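PDB 6NX0: Di-haem cytochrome c peroxidase family protein from Burkholderia thailandensis E264, which is a diheme peroxidase that carries two c-type hemes, reaches an unusually stable bis-Fe(IV) state and probably acts as a cytochrome c peroxidase. Local coordinates for residues 96-99 with 100-103; 102-105 with 106-109; 163-166 with 167-170; 199-202 with 203-207; 254-257 with 258-262. All coordinates share one frame; numbering follows the deposited sequence.

Contact 1 (96-99 with 100-103); sequences RPDP and TLAA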
# COMPACT_ATOMS: atom_id res chain seq x y z
N ARG A 96 11.89 10.12 -16.02
CA ARG A 96 11.97 10.77 -17.32
C ARG A 96 10.62 10.64 -18.02
O ARG A 96 10.14 9.51 -18.19
CB ARG A 96 13.06 10.14 -18.18
N PRO A 97 9.98 11.73 -18.41
CA PRO A 97 8.64 11.60 -19.01
C PRO A 97 8.69 10.77 -20.28
O PRO A 97 9.65 10.82 -21.05
CB PRO A 97 8.22 13.05 -19.30
CG PRO A 97 9.15 13.92 -18.54
CD PRO A 97 10.39 13.14 -18.25
N ASP A 98 7.64 9.98 -20.49
CA ASP A 98 7.50 9.16 -21.69
C ASP A 98 6.02 9.17 -22.04
O ASP A 98 5.28 8.22 -21.75
CB ASP A 98 8.04 7.75 -21.47
CG ASP A 98 8.15 6.97 -22.76
OD1 ASP A 98 7.47 7.36 -23.74
OD2 ASP A 98 8.89 5.96 -22.81
N PRO A 99 5.54 10.26 -22.64
CA PRO A 99 4.09 10.46 -22.74
C PRO A 99 3.38 9.39 -23.54
O PRO A 99 2.25 9.01 -23.19
CB PRO A 99 3.97 11.84 -23.39
CG PRO A 99 5.24 12.52 -23.05
CD PRO A 99 6.28 11.46 -23.10
N THR A 100 3.99 8.89 -24.61
CA THR A 100 3.28 7.92 -25.43
C THR A 100 3.21 6.56 -24.73
O THR A 100 2.16 5.89 -24.78
CB THR A 100 3.91 7.79 -26.82
OG1 THR A 100 5.25 7.31 -26.73
CG2 THR A 100 3.90 9.13 -27.50
N LEU A 101 4.28 6.14 -24.05
CA LEU A 101 4.24 4.88 -23.32
C LEU A 101 3.33 4.98 -22.10
O LEU A 101 2.61 4.03 -21.76
CB LEU A 101 5.65 4.45 -22.93
CG LEU A 101 5.72 3.06 -22.28
CD1 LEU A 101 5.11 2.00 -23.22
CD2 LEU A 101 7.13 2.68 -21.90
N ALA A 102 3.33 6.14 -21.43
CA ALA A 102 2.45 6.34 -20.29
C ALA A 102 0.99 6.31 -20.73
O ALA A 102 0.12 5.80 -20.01
CB ALA A 102 2.78 7.67 -19.60
N ALA A 103 0.70 6.84 -21.92
CA ALA A 103 -0.67 6.82 -22.41
C ALA A 103 -1.12 5.40 -22.72
O ALA A 103 -2.29 5.05 -22.51
CB ALA A 103 -0.80 7.71 -23.64
O HOH W 1 6.67 9.56 -25.53
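Asp98 caps the first turn of helix 99-109 by accepting, through OD1, from the backbone of Leu101. The bond is weak, with OD1 3.4 Å from Leu101 N, yet fairly straight at 161°. CG stands anti to the backbone N of Asp98 (chi1 -169°), which swings the carboxylate over the start of the helix. Water 1 extends the cap: it donates to Asp98 OD1 at 2.9 Å and accepts from Thr100 N, also at 2.9 Å, so OD1 serves two early amides, one directly and one through solvent. Pro99 has no N-H to satisfy. Regular helical bonding starts at once, with Ala102 N donating to Asp98 O at 2.9 Å and Ala103 N to Pro99 O at 3.0 Å. Van der Waals contact is slight and is carbon against oxygen: Asp98 OD2 lies 3.6 Å from Leu101 CB, and Ala102 CB sits against Asp98 O. Beyond the turn, Arg236 makes a weak hydrogen bond to Thr100 OG1 and a long, weak ion pair with Asp98 OD2, while Leu101 packs on Ala255 and Ala258 of helix 245-260. A carboxylate at this helix end probably gains from the partial positive charge of the helix N-terminus. An aspartate N-cap followed by proline at the first helical position is a classic helix start.

Contact 2 (102-105 with 106-109); sequences AALG and KRVF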
# COMPACT_ATOMS: atom_id res chain seq x y z
N ALA A 102 3.33 6.14 -21.43
CA ALA A 102 2.45 6.34 -20.29
C ALA A 102 0.99 6.31 -20.73
O ALA A 102 0.12 5.80 -20.01
CB ALA A 102 2.78 7.67 -19.60
N ALA A 103 0.70 6.84 -21.92
CA ALA A 103 -0.67 6.82 -22.41
C ALA A 103 -1.12 5.40 -22.72
O ALA A 103 -2.29 5.05 -22.51
CB ALA A 103 -0.80 7.71 -23.64
N LEU A 104 -0.22 4.56 -23.23
CA LEU A 104 -0.56 3.16 -23.45
C LEU A 104 -0.83 2.45 -22.13
O LEU A 104 -1.77 1.64 -22.02
CB LEU A 104 0.59 2.48 -24.19
CG LEU A 104 0.37 1.09 -24.75
CD1 LEU A 104 -0.88 1.03 -25.60
CD2 LEU A 104 1.62 0.79 -25.59
N GLY A 105 -0.04 2.75 -21.10
CA GLY A 105 -0.32 2.20 -19.79
C GLY A 105 -1.67 2.61 -19.26
O GLY A 105 -2.39 1.80 -18.66
N LYS A 106 -2.05 3.88 -19.45
CA LYS A 106 -3.35 4.35 -19.01
C LYS A 106 -4.47 3.65 -19.78
O LYS A 106 -5.50 3.29 -19.20
CB LYS A 106 -3.44 5.87 -19.17
CG LYS A 106 -4.66 6.48 -18.51
CD LYS A 106 -4.68 8.02 -18.62
CE LYS A 106 -5.86 8.60 -17.86
NZ LYS A 106 -5.94 10.09 -18.07
N ARG A 107 -4.26 3.42 -21.07
CA ARG A 107 -5.22 2.65 -21.86
C ARG A 107 -5.44 1.27 -21.26
O ARG A 107 -6.58 0.83 -21.12
CB ARG A 107 -4.72 2.56 -23.31
CG ARG A 107 -5.63 1.83 -24.21
CD ARG A 107 -5.12 1.84 -25.63
NE ARG A 107 -6.04 1.05 -26.42
CZ ARG A 107 -6.18 1.12 -27.75
NH1 ARG A 107 -5.41 1.93 -28.46
NH2 ARG A 107 -7.09 0.36 -28.33
N VAL A 108 -4.36 0.57 -20.91
CA VAL A 108 -4.46 -0.73 -20.25
C VAL A 108 -5.22 -0.60 -18.94
O VAL A 108 -6.09 -1.42 -18.61
CB VAL A 108 -3.05 -1.31 -20.02
CG1 VAL A 108 -3.10 -2.57 -19.19
CG2 VAL A 108 -2.35 -1.57 -21.38
N PHE A 109 -4.87 0.42 -18.15
CA PHE A 109 -5.45 0.58 -16.82
C PHE A 109 -6.96 0.68 -16.84
O PHE A 109 -7.63 0.21 -15.91
CB PHE A 109 -4.86 1.83 -16.17
CG PHE A 109 -5.09 1.92 -14.68
CD1 PHE A 109 -6.21 2.52 -14.17
CD2 PHE A 109 -4.16 1.39 -13.82
CE1 PHE A 109 -6.39 2.62 -12.80
CE2 PHE A 109 -4.33 1.48 -12.44
CZ PHE A 109 -5.44 2.09 -11.94
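Val108 is turned with CG1 anti to its own N (chi1 173°), and this brings CG2 back along the helix to within 3.3 Å of Leu104 O. Arg107 has CG anti to its N (chi1 -179°) and an extended chain beyond: CB lies 3.3 Å from Leu104 O, CD passes Leu104 CD1 at 4.3 Å, and the guanidinium leads away from the turn. Lys106, equally stretched, touches Ala103 O with CB at 3.6 Å and sends its amine away. Four consecutive alpha-helical bonds hold the backbone, from Lys106 N to Ala102 O, Arg107 N to Ala103 O, Val108 N to Leu104 O, and Phe109 N to Gly105 O; the last is 2.9 Å long. Leu104 and Val108 pack against helix 228-237, and Val108 also reaches Leu252 and Met256 of helix 245-260, close to where Gly105 is buried. Phe109 meets Tyr259 edge-to-face and lies on Cys122, which is covalently bound to the heme, and His126, the axial ligand of its iron. With these amides paired internally, Leu104, Val108 and Phe109 are spent on packing inward, while Lys106 and Arg107 stay largely exposed though they also touch Tyr259 and Ala232.

Contact 3 (163-166 with 167-170); sequences LLYV and RYVP. With HEC (heme c), chain B.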
# COMPACT_ATOMS: atom_id res chain seq x y z
N LEU A 163 -2.89 4.04 -5.49
CA LEU A 163 -1.69 3.97 -6.32
C LEU A 163 -1.02 5.31 -6.55
O LEU A 163 0.05 5.34 -7.16
CB LEU A 163 -2.01 3.34 -7.68
CG LEU A 163 -2.68 1.97 -7.63
CD1 LEU A 163 -2.85 1.40 -9.04
CD2 LEU A 163 -1.89 1.02 -6.77
N LEU A 164 -1.57 6.42 -6.08
CA LEU A 164 -0.78 7.64 -6.13
C LEU A 164 0.47 7.44 -5.28
O LEU A 164 0.43 6.77 -4.24
CB LEU A 164 -1.58 8.85 -5.66
CG LEU A 164 -2.78 9.25 -6.54
CD1 LEU A 164 -3.43 10.46 -5.93
CD2 LEU A 164 -2.40 9.51 -7.99
N TYR A 165 1.59 8.00 -5.74
CA TYR A 165 2.90 7.95 -5.08
C TYR A 165 3.54 6.55 -5.13
O TYR A 165 4.60 6.33 -4.52
CB TYR A 165 2.82 8.47 -3.63
CG TYR A 165 2.14 9.80 -3.60
CD1 TYR A 165 2.79 10.95 -4.03
CD2 TYR A 165 0.81 9.91 -3.24
CE1 TYR A 165 2.14 12.18 -4.06
CE2 TYR A 165 0.15 11.14 -3.26
CZ TYR A 165 0.82 12.26 -3.69
OH TYR A 165 0.21 13.50 -3.75
N VAL A 166 2.92 5.59 -5.82
CA VAL A 166 3.47 4.25 -5.87
C VAL A 166 4.82 4.22 -6.58
O VAL A 166 5.60 3.29 -6.37
CB VAL A 166 2.46 3.28 -6.54
CG1 VAL A 166 2.41 3.47 -8.06
CG2 VAL A 166 2.76 1.80 -6.18
N ARG A 167 5.12 5.21 -7.42
CA ARG A 167 6.41 5.25 -8.11
C ARG A 167 7.59 5.38 -7.16
O ARG A 167 8.73 5.12 -7.57
CB ARG A 167 6.42 6.39 -9.14
CG ARG A 167 6.49 7.79 -8.55
CD ARG A 167 6.47 8.83 -9.68
NE ARG A 167 6.73 10.18 -9.19
CZ ARG A 167 6.83 11.25 -9.98
NH1 ARG A 167 6.70 11.10 -11.28
NH2 ARG A 167 7.08 12.46 -9.46
N TYR A 168 7.35 5.74 -5.91
CA TYR A 168 8.42 5.86 -4.93
C TYR A 168 8.67 4.58 -4.14
O TYR A 168 9.58 4.56 -3.31
CB TYR A 168 8.13 7.01 -3.96
CG TYR A 168 8.09 8.35 -4.64
CD1 TYR A 168 9.25 9.02 -4.98
CD2 TYR A 168 6.87 8.94 -4.98
CE1 TYR A 168 9.21 10.23 -5.64
CE2 TYR A 168 6.83 10.16 -5.64
CZ TYR A 168 8.00 10.79 -5.95
OH TYR A 168 8.00 11.99 -6.62
N VAL A 169 7.89 3.52 -4.36
CA VAL A 169 8.17 2.24 -3.69
C VAL A 169 9.43 1.65 -4.33
O VAL A 169 9.40 1.29 -5.50
CB VAL A 169 6.99 1.26 -3.80
CG1 VAL A 169 7.38 -0.04 -3.08
CG2 VAL A 169 5.70 1.87 -3.22
N PRO A 170 10.53 1.52 -3.59
CA PRO A 170 11.77 1.03 -4.20
C PRO A 170 11.73 -0.48 -4.41
O PRO A 170 10.87 -1.20 -3.90
CB PRO A 170 12.84 1.43 -3.20
CG PRO A 170 12.14 1.51 -1.90
CD PRO A 170 10.71 1.87 -2.18
FE HEC B . -4.31 -3.55 -7.81
CHA HEC B . -2.13 -3.64 -5.12
CHB HEC B . -1.89 -2.12 -9.71
CHC HEC B . -6.06 -4.33 -10.66
CHD HEC B . -6.72 -5.16 -5.94
NA HEC B . -2.42 -2.91 -7.44
C1A HEC B . -1.69 -3.07 -6.28
C2A HEC B . -0.40 -2.47 -6.47
C3A HEC B . -0.37 -1.96 -7.71
C4A HEC B . -1.60 -2.31 -8.37
CMA HEC B . 0.81 -1.30 -8.41
CAA HEC B . 0.73 -2.45 -5.42
CBA HEC B . 0.71 -1.14 -4.65
CGA HEC B . 1.68 -1.11 -3.50
O1A HEC B . 1.83 0.01 -2.93
O2A HEC B . 2.18 -2.20 -3.08
NB HEC B . -4.04 -3.32 -9.80
C1B HEC B . -2.93 -2.71 -10.38
C2B HEC B . -3.10 -2.74 -11.81
C3B HEC B . -4.21 -3.44 -12.09
C4B HEC B . -4.83 -3.78 -10.83
CMB HEC B . -2.11 -2.12 -12.80
CAB HEC B . -4.84 -3.74 -13.46
CBB HEC B . -3.92 -4.70 -14.26
NC HEC B . -6.05 -4.53 -8.21
C1C HEC B . -6.61 -4.69 -9.47
C2C HEC B . -7.98 -5.14 -9.27
C3C HEC B . -8.20 -5.34 -7.97
C4C HEC B . -6.97 -4.99 -7.28
CMC HEC B . -9.02 -5.23 -10.39
CAC HEC B . -9.56 -5.48 -7.27
CBC HEC B . -10.24 -6.81 -7.60
ND HEC B . -4.42 -4.21 -5.89
C1D HEC B . -5.54 -4.83 -5.32
C2D HEC B . -5.20 -5.24 -3.98
C3D HEC B . -3.79 -4.84 -3.75
C4D HEC B . -3.36 -4.20 -4.97
CMD HEC B . -6.09 -6.03 -3.04
CAD HEC B . -2.95 -5.09 -2.49
CBD HEC B . -2.62 -6.56 -2.47
CGD HEC B . -1.48 -6.92 -1.52
O1D HEC B . -0.96 -6.00 -0.85
O2D HEC B . -1.21 -8.14 -1.43
O HOH W 2 7.29 1.45 -7.64
O HOH W 3 -3.41 -5.54 -7.99
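Tyr168 CE2 lies at the edge of the Tyr165 ring, near its plane, and the backbone Tyr165 O at the edge of the Tyr168 ring; the nearest side-chain atoms of the pair are Tyr165 CB and Tyr168 CD2, 4.3 Å apart. One face of Tyr168 carries Arg167 CG, 3.7 Å above the plane and displaced toward the rim. That carbon sits between the backbone N and carbonyl carbon of Arg167 (chi1 72°), and the rest of the chain runs out extended to bring NH2 to Tyr168 OH at 3.0 Å, the oxygen only 14° out of the guanidinium plane. Arg167 NH1 is held by a salt bridge to Asp263 and a bond to Gln261 O; Tyr165 takes a cation-pi contact from Arg373, and its OH bonds to Asp459. The backbone beneath makes two turns in succession. A type II beta turn is closed by Val166 N to Leu163 O, with Tyr165 at its left-handed corner (phi 71°). It runs into a 3-10 turn, in which Tyr168 N donates to Tyr165 O at 3.1 Å, the donor standing above the carbonyl plane. Val169 N donates in the same way to Val166 O, and Val166 CG2 touches Val169 CG2 at 4.2 Å. Toward the heme, Leu163 CD2 lies 3.5 Å from ring carbon C3A, and Val166 CG2 is 3.8 Å from propionate oxygen O1A. These tight turns thus build part of the wall of a heme c pocket, presenting aliphatic methyls to the porphyrin and one propionate, and aromatic groups to the surrounding loops.

Contact 4 (199-202 with 203-207); sequences AEQL and RGPLF. With HEC (heme c), chain B.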
# COMPACT_ATOMS: atom_id res chain seq x y z
N ALA A 199 6.15 -3.57 -13.17
CA ALA A 199 5.92 -4.47 -14.29
C ALA A 199 5.55 -5.87 -13.82
O ALA A 199 4.62 -6.49 -14.36
CB ALA A 199 7.15 -4.51 -15.19
N GLU A 200 6.25 -6.38 -12.81
CA GLU A 200 5.96 -7.69 -12.25
C GLU A 200 4.64 -7.72 -11.49
O GLU A 200 3.96 -8.76 -11.46
CB GLU A 200 7.11 -8.13 -11.33
CG GLU A 200 6.89 -9.46 -10.64
CD GLU A 200 7.98 -9.83 -9.62
OE1 GLU A 200 8.96 -9.06 -9.47
OE2 GLU A 200 7.85 -10.90 -8.99
N GLN A 201 4.29 -6.61 -10.85
CA GLN A 201 3.10 -6.57 -10.00
C GLN A 201 1.84 -6.99 -10.75
O GLN A 201 0.98 -7.66 -10.18
CB GLN A 201 2.93 -5.15 -9.44
CG GLN A 201 1.76 -4.96 -8.47
CD GLN A 201 0.43 -4.84 -9.18
OE1 GLN A 201 0.36 -4.38 -10.32
NE2 GLN A 201 -0.63 -5.26 -8.50
N LEU A 202 1.68 -6.56 -12.00
CA LEU A 202 0.34 -6.72 -12.56
C LEU A 202 0.03 -8.17 -12.91
O LEU A 202 -1.14 -8.48 -13.15
CB LEU A 202 0.10 -5.79 -13.75
CG LEU A 202 1.08 -5.66 -14.90
CD1 LEU A 202 1.39 -6.98 -15.51
CD2 LEU A 202 0.44 -4.72 -15.94
N ARG A 203 1.00 -9.07 -12.84
CA ARG A 203 0.68 -10.49 -12.93
C ARG A 203 -0.33 -10.90 -11.86
O ARG A 203 -1.15 -11.80 -12.09
CB ARG A 203 1.95 -11.31 -12.79
CG ARG A 203 2.98 -11.02 -13.85
CD ARG A 203 4.26 -11.81 -13.59
NE ARG A 203 5.05 -11.98 -14.81
CZ ARG A 203 4.85 -12.94 -15.70
NH1 ARG A 203 3.88 -13.84 -15.52
NH2 ARG A 203 5.61 -13.01 -16.78
N GLY A 204 -0.25 -10.31 -10.68
CA GLY A 204 -1.15 -10.63 -9.61
C GLY A 204 -2.61 -10.46 -9.97
O GLY A 204 -3.35 -11.44 -10.10
N PRO A 205 -3.06 -9.21 -10.14
CA PRO A 205 -4.49 -9.00 -10.43
C PRO A 205 -4.95 -9.65 -11.72
O PRO A 205 -6.08 -10.15 -11.77
CB PRO A 205 -4.61 -7.47 -10.50
CG PRO A 205 -3.21 -6.97 -10.68
CD PRO A 205 -2.36 -7.93 -9.92
N LEU A 206 -4.11 -9.69 -12.76
CA LEU A 206 -4.56 -10.23 -14.04
C LEU A 206 -4.96 -11.70 -13.94
O LEU A 206 -5.93 -12.12 -14.57
CB LEU A 206 -3.49 -10.05 -15.11
CG LEU A 206 -3.32 -8.64 -15.68
CD1 LEU A 206 -2.06 -8.58 -16.52
CD2 LEU A 206 -4.55 -8.18 -16.48
N PHE A 207 -4.20 -12.51 -13.18
CA PHE A 207 -4.41 -13.96 -13.22
C PHE A 207 -4.99 -14.52 -11.93
O PHE A 207 -5.27 -15.73 -11.88
CB PHE A 207 -3.10 -14.65 -13.60
CG PHE A 207 -2.55 -14.13 -14.88
CD1 PHE A 207 -3.28 -14.28 -16.04
CD2 PHE A 207 -1.35 -13.45 -14.93
CE1 PHE A 207 -2.81 -13.79 -17.26
CE2 PHE A 207 -0.86 -12.96 -16.13
CZ PHE A 207 -1.60 -13.13 -17.30
FE HEC B . -4.31 -3.55 -7.81
CHA HEC B . -2.13 -3.64 -5.12
CHB HEC B . -1.89 -2.12 -9.71
CHC HEC B . -6.06 -4.33 -10.66
CHD HEC B . -6.72 -5.16 -5.94
NA HEC B . -2.42 -2.91 -7.44
C1A HEC B . -1.69 -3.07 -6.28
C2A HEC B . -0.40 -2.47 -6.47
C3A HEC B . -0.37 -1.96 -7.71
C4A HEC B . -1.60 -2.31 -8.37
CMA HEC B . 0.81 -1.30 -8.41
CAA HEC B . 0.73 -2.45 -5.42
CBA HEC B . 0.71 -1.14 -4.65
CGA HEC B . 1.68 -1.11 -3.50
O1A HEC B . 1.83 0.01 -2.93
O2A HEC B . 2.18 -2.20 -3.08
NB HEC B . -4.04 -3.32 -9.80
C1B HEC B . -2.93 -2.71 -10.38
C2B HEC B . -3.10 -2.74 -11.81
C3B HEC B . -4.21 -3.44 -12.09
C4B HEC B . -4.83 -3.78 -10.83
CMB HEC B . -2.11 -2.12 -12.80
CAB HEC B . -4.84 -3.74 -13.46
CBB HEC B . -3.92 -4.70 -14.26
NC HEC B . -6.05 -4.53 -8.21
C1C HEC B . -6.61 -4.69 -9.47
C2C HEC B . -7.98 -5.14 -9.27
C3C HEC B . -8.20 -5.34 -7.97
C4C HEC B . -6.97 -4.99 -7.28
CMC HEC B . -9.02 -5.23 -10.39
CAC HEC B . -9.56 -5.48 -7.27
CBC HEC B . -10.24 -6.81 -7.60
ND HEC B . -4.42 -4.21 -5.89
C1D HEC B . -5.54 -4.83 -5.32
C2D HEC B . -5.20 -5.24 -3.98
C3D HEC B . -3.79 -4.84 -3.75
C4D HEC B . -3.36 -4.20 -4.97
CMD HEC B . -6.09 -6.03 -3.04
CAD HEC B . -2.95 -5.09 -2.49
CBD HEC B . -2.62 -6.56 -2.47
CGD HEC B . -1.48 -6.92 -1.52
O1D HEC B . -0.96 -6.00 -0.85
O2D HEC B . -1.21 -8.14 -1.43
O HOH W 3 -3.41 -5.54 -7.99
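Gly204 N donates to Gln201 O at 3.0 Å between the short helices 198-201 and 203-207, which lie over the water-bearing face of a heme c. Arg203 N reaches Glu200 O at 3.3 Å; in both bonds the donor stands above the carbonyl plane. Leu206 N donates to Leu202 O at 3.2 Å, a four-residue step of the helical kind. The amide of Gln201 faces the iron site: NE2 makes a weak bond of 2.8 Å to water 3, which coordinates the iron at 2.2 Å. A bend at chi2 (-78°) folds the amide over the porphyrin, where CD lies 3.3 Å from ring carbon C4A. Pro205 covers the adjoining part of the same face, its CB 3.5 Å from the methine carbon CHC. In related MauG-type enzymes a glutamine and a proline likewise border the open side of the peroxide-reacting heme, so a similar role is plausible here; His126 is the protein's axial ligand to this iron. Away from the porphyrin, Arg203 CG sits against Glu200 O, and the chain carries its guanidinium to a salt bridge with Glu246. Leu202 packs on Met256 of helix 245-260, while Leu206 and Phe207 touch Leu220 of helix 217-225. The Leu202 and Leu206 side chains run alongside with the same heading and touch CD1 to CD1 at 3.9 Å, while the CB of Leu206 sits over the centre of the Phe207 ring.

Contact 5 (254-257 with 258-262); sequences EAMQ and AYLQS. With HEC (heme c), chain B.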
# COMPACT_ATOMS: atom_id res chain seq x y z
N GLU A 254 5.61 -3.04 -18.86
CA GLU A 254 6.39 -1.87 -19.23
C GLU A 254 5.49 -0.65 -19.40
O GLU A 254 5.83 0.45 -18.96
CB GLU A 254 7.16 -2.10 -20.54
CG GLU A 254 8.32 -3.03 -20.48
CD GLU A 254 9.08 -3.01 -21.81
OE1 GLU A 254 9.28 -4.09 -22.40
OE2 GLU A 254 9.44 -1.90 -22.28
N ALA A 255 4.36 -0.83 -20.09
CA ALA A 255 3.44 0.27 -20.31
C ALA A 255 2.87 0.76 -18.99
O ALA A 255 2.79 1.96 -18.74
CB ALA A 255 2.32 -0.17 -21.26
N MET A 256 2.49 -0.18 -18.14
CA MET A 256 1.90 0.20 -16.86
C MET A 256 2.89 0.94 -15.98
O MET A 256 2.53 1.91 -15.30
CB MET A 256 1.39 -1.05 -16.15
CG MET A 256 0.53 -0.75 -14.91
SD MET A 256 -0.87 0.34 -15.23
CE MET A 256 -1.82 -0.76 -16.26
N GLN A 257 4.14 0.47 -15.93
CA GLN A 257 5.18 1.16 -15.19
C GLN A 257 5.30 2.61 -15.63
O GLN A 257 5.37 3.52 -14.79
CB GLN A 257 6.50 0.40 -15.37
CG GLN A 257 7.57 0.70 -14.37
CD GLN A 257 8.65 -0.38 -14.42
OE1 GLN A 257 8.60 -1.40 -13.70
NE2 GLN A 257 9.60 -0.20 -15.33
N ALA A 258 5.26 2.87 -16.93
CA ALA A 258 5.35 4.24 -17.41
C ALA A 258 4.17 5.07 -16.92
O ALA A 258 4.33 6.23 -16.54
CB ALA A 258 5.42 4.27 -18.93
N TYR A 259 2.95 4.51 -16.97
CA TYR A 259 1.80 5.27 -16.51
C TYR A 259 1.90 5.56 -15.02
O TYR A 259 1.72 6.71 -14.58
CB TYR A 259 0.49 4.54 -16.82
CG TYR A 259 -0.75 5.17 -16.22
CD1 TYR A 259 -1.02 6.52 -16.35
CD2 TYR A 259 -1.67 4.39 -15.53
CE1 TYR A 259 -2.18 7.07 -15.83
CE2 TYR A 259 -2.81 4.93 -15.00
CZ TYR A 259 -3.07 6.28 -15.15
OH TYR A 259 -4.23 6.82 -14.63
N LEU A 260 2.20 4.54 -14.22
CA LEU A 260 2.21 4.74 -12.79
C LEU A 260 3.39 5.57 -12.32
O LEU A 260 3.35 6.07 -11.20
CB LEU A 260 2.19 3.38 -12.07
CG LEU A 260 0.92 2.55 -12.34
CD1 LEU A 260 0.94 1.23 -11.59
CD2 LEU A 260 -0.35 3.34 -11.99
N GLN A 261 4.42 5.75 -13.15
CA GLN A 261 5.52 6.64 -12.78
C GLN A 261 5.36 8.05 -13.33
O GLN A 261 6.21 8.91 -13.05
CB GLN A 261 6.87 6.04 -13.24
CG GLN A 261 7.25 4.73 -12.51
CD GLN A 261 8.47 3.99 -13.06
OE1 GLN A 261 8.87 2.95 -12.52
NE2 GLN A 261 9.07 4.52 -14.13
N SER A 262 4.29 8.33 -14.07
CA SER A 262 4.12 9.65 -14.64
C SER A 262 3.80 10.65 -13.53
O SER A 262 3.30 10.31 -12.45
CB SER A 262 3.03 9.64 -15.72
OG SER A 262 1.74 9.41 -15.19
FE HEC B . -4.31 -3.55 -7.81
CHA HEC B . -2.13 -3.64 -5.12
CHB HEC B . -1.89 -2.12 -9.71
CHC HEC B . -6.06 -4.33 -10.66
CHD HEC B . -6.72 -5.16 -5.94
NA HEC B . -2.42 -2.91 -7.44
C1A HEC B . -1.69 -3.07 -6.28
C2A HEC B . -0.40 -2.47 -6.47
C3A HEC B . -0.37 -1.96 -7.71
C4A HEC B . -1.60 -2.31 -8.37
CMA HEC B . 0.81 -1.30 -8.41
CAA HEC B . 0.73 -2.45 -5.42
CBA HEC B . 0.71 -1.14 -4.65
CGA HEC B . 1.68 -1.11 -3.50
O1A HEC B . 1.83 0.01 -2.93
O2A HEC B . 2.18 -2.20 -3.08
NB HEC B . -4.04 -3.32 -9.80
C1B HEC B . -2.93 -2.71 -10.38
C2B HEC B . -3.10 -2.74 -11.81
C3B HEC B . -4.21 -3.44 -12.09
C4B HEC B . -4.83 -3.78 -10.83
CMB HEC B . -2.11 -2.12 -12.80
CAB HEC B . -4.84 -3.74 -13.46
CBB HEC B . -3.92 -4.70 -14.26
NC HEC B . -6.05 -4.53 -8.21
C1C HEC B . -6.61 -4.69 -9.47
C2C HEC B . -7.98 -5.14 -9.27
C3C HEC B . -8.20 -5.34 -7.97
C4C HEC B . -6.97 -4.99 -7.28
CMC HEC B . -9.02 -5.23 -10.39
CAC HEC B . -9.56 -5.48 -7.27
CBC HEC B . -10.24 -6.81 -7.60
ND HEC B . -4.42 -4.21 -5.89
C1D HEC B . -5.54 -4.83 -5.32
C2D HEC B . -5.20 -5.24 -3.98
C3D HEC B . -3.79 -4.84 -3.75
C4D HEC B . -3.36 -4.20 -4.97
CMD HEC B . -6.09 -6.03 -3.04
CAD HEC B . -2.95 -5.09 -2.49
CBD HEC B . -2.62 -6.56 -2.47
CGD HEC B . -1.48 -6.92 -1.52
O1D HEC B . -0.96 -6.00 -0.85
O2D HEC B . -1.21 -8.14 -1.43
O HOH W 3 -3.41 -5.54 -7.99
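Met256 meets both Leu260, one turn on, and a methyl of the heme. Its CB lies against Leu202 and its CG against Leu260 CD1 at 3.9 Å, with the heme methyl CMB 3.6 Å from the same CG. Bends at chi2 (55°) and chi3 (68°) curl the rest of the chain round that methyl, so that SD and CE both approach CMB too, each at 3.7 Å. On its protein side SD touches Tyr259 CD2 at 4.1 Å, near the plane of the ring and at its edge, and CE ends among Val108 and Gly105. On a neighbouring face of the helix Gln257 and Gln261 run alongside each other with their amide planes only 7° apart; Gln261 OE1 lies 3.2 Å from Gln257 CG, while Gln257 OE1 takes a weak bond from Ala199 N. Backbone bonds continue to the last turn, Leu260 N to Met256 O being nearly straight and Gln261 N to Gln257 O more bent. Past it Ser262 folds back on Tyr259 O, which accepts from both Ser262 N and Ser262 OG, the latter at 2.8 Å. Helix 245-260 therefore lies between helix 99-109, met by Met256, Ala258 and Tyr259, and helix 198-201, where Leu198 is touched by Gln257, Leu260 and Gln261.

In the fold
Contacts 1 and 2 are successive turns of helix 99-109 and share Ala102 and Ala103: the first is a surface cap built from a carboxylate and water, while the second turns Val108 and Phe109 inward, Phe109 toward the heme, and keeps Lys106 and Arg107 at the surface. Contact 5 touches both from helix 245-260, and also meets contact 4 through Leu202 and contact 3 through Arg167. Contact 3 is the most buried, its centre about 9 Å from that of the chain, and relies on tight turns, aromatic edges and a charged side chain. Contacts 3, 4 and 5 border one heme c, supplying aliphatic wall, iron-side amide and proline, and a thioether at the rim, respectively.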